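Side-chain contact in lipoprotein (Klebsiella pneumoniae subsp. pneumoniae, PDB 4HWM), which is of unknown function but belongs to the YedD-like family and folds as a small eight-stranded antiparallel beta-barrel: residues Ala19-Ala22 / Gly23-Thr27. Residues are numbered along the deposited sequence; the frame is centred on the assembly and turned at random. Where two conformers were deposited one is given.
Sequences AGLA and GFWQT
Trp25 turns its indole back along the chain and puts the pyrrole N-H on the carbonyl oxygen of Leu21, four residues earlier. Trp25 NE1 lies 2.9 Å from Leu21 O, and the N-H...O angle of 151° makes the bond slightly bent. Leu21 O sits practically in the ring plane, at the indole edge, and the donor approaches it close to the plane of the carbonyl, tilted by 17°. The same edge continues to Gly20, whose carbonyl oxygen lies in the ring plane 3.8 Å from CZ2 of Trp25. The CB bond of Trp25 already points at residues 19-22, and with CG opposite the carbonyl carbon (chi1 -60°) the indole meets the preceding loop edge-on. Leu21 adds an apolar touch: its CB leaves the backbone away from the strand, but the side chain bends round until CD1 is 4.3 Å from CZ2 of Trp25.

This is the entry into the first strand, 23-26, of an eight-stranded antiparallel barrel. Gly23 pairs with Val45 on one neighbouring strand, while Phe24 pairs with Val103 on the other, the last strand, so the barrel closes here. Both Leu21 and Trp25 are buried, and both rest on Ile93; Leu100 and Arg102 also pack on the indole, and Arg102 NH2 gives a hydrogen bond to Gly20 O.

Away from this buried side the packing thins out. Gly20, Ala22 and Gly23 are all partly exposed and meet little across the turn beyond backbone. The methyl of Ala22 is turned away from the strand and meets Ala17. Gly23 is the bare backbone link from loop to strand; its N comes within 3.3 Å of Leu21 O, but at too poor an angle for a hydrogen bond.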
# COMPACT_ATOMS: atom_id res chain seq x y z
N ALA A 19 -14.82 4.59 0.41
CA ALA A 19 -15.13 4.76 -0.98
C ALA A 19 -14.04 5.57 -1.69
O ALA A 19 -13.65 6.65 -1.26
CB ALA A 19 -16.49 5.47 -1.15
N GLY A 20 -13.56 5.02 -2.81
CA GLY A 20 -12.58 5.68 -3.65
C GLY A 20 -11.14 5.26 -3.40
O GLY A 20 -10.31 5.58 -4.21
N LEU A 21 -10.86 4.58 -2.28
CA LEU A 21 -9.49 4.23 -1.91
C LEU A 21 -9.06 2.88 -2.46
O LEU A 21 -7.90 2.71 -2.80
CB LEU A 21 -9.28 4.28 -0.41
CG LEU A 21 -7.83 4.04 0.07
CD1 LEU A 21 -6.86 5.11 -0.52
CD2 LEU A 21 -7.77 3.95 1.61
N ALA A 22 -9.98 1.93 -2.58
CA ALA A 22 -9.62 0.61 -3.09
C ALA A 22 -9.07 0.75 -4.50
O ALA A 22 -9.62 1.46 -5.34
CB ALA A 22 -10.82 -0.34 -3.06
N GLY A 23 -7.95 0.08 -4.76
CA GLY A 23 -7.31 0.16 -6.07
C GLY A 23 -5.84 -0.15 -6.00
O GLY A 23 -5.33 -0.63 -5.01
N PHE A 24 -5.20 0.11 -7.13
CA PHE A 24 -3.76 0.12 -7.28
C PHE A 24 -3.28 1.57 -7.34
O PHE A 24 -3.85 2.38 -8.07
CB PHE A 24 -3.33 -0.55 -8.57
CG PHE A 24 -3.73 -1.99 -8.71
CD1 PHE A 24 -3.55 -2.89 -7.70
CD2 PHE A 24 -4.24 -2.45 -9.91
CE1 PHE A 24 -3.88 -4.23 -7.87
CE2 PHE A 24 -4.59 -3.78 -10.09
CZ PHE A 24 -4.40 -4.67 -9.06
N TRP A 25 -2.22 1.87 -6.59
CA TRP A 25 -1.64 3.19 -6.52
C TRP A 25 -0.15 3.07 -6.80
O TRP A 25 0.48 2.16 -6.27
CB TRP A 25 -1.89 3.74 -5.11
CG TRP A 25 -3.34 3.84 -4.80
CD1 TRP A 25 -4.13 2.88 -4.21
CD2 TRP A 25 -4.19 4.95 -5.07
NE1 TRP A 25 -5.42 3.33 -4.12
CE2 TRP A 25 -5.49 4.60 -4.62
CE3 TRP A 25 -3.99 6.21 -5.63
CZ2 TRP A 25 -6.57 5.45 -4.75
CZ3 TRP A 25 -5.09 7.08 -5.71
CH2 TRP A 25 -6.34 6.68 -5.28
N GLN A 26 0.41 3.98 -7.59
CA GLN A 26 1.83 3.89 -7.97
C GLN A 26 2.40 5.28 -8.14
O GLN A 26 1.74 6.17 -8.67
CB GLN A 26 2.02 3.09 -9.28
CG GLN A 26 3.49 2.83 -9.64
CD GLN A 26 3.67 1.77 -10.70
OE1 GLN A 26 3.85 0.59 -10.40
NE2 GLN A 26 3.64 2.18 -11.96
N THR A 27 3.63 5.47 -7.72
CA THR A 27 4.34 6.73 -7.95
C THR A 27 4.55 6.89 -9.47
O THR A 27 4.90 5.94 -10.16
CB THR A 27 5.69 6.75 -7.19
OG1 THR A 27 6.47 5.62 -7.59
CG2 THR A 27 5.49 6.75 -5.68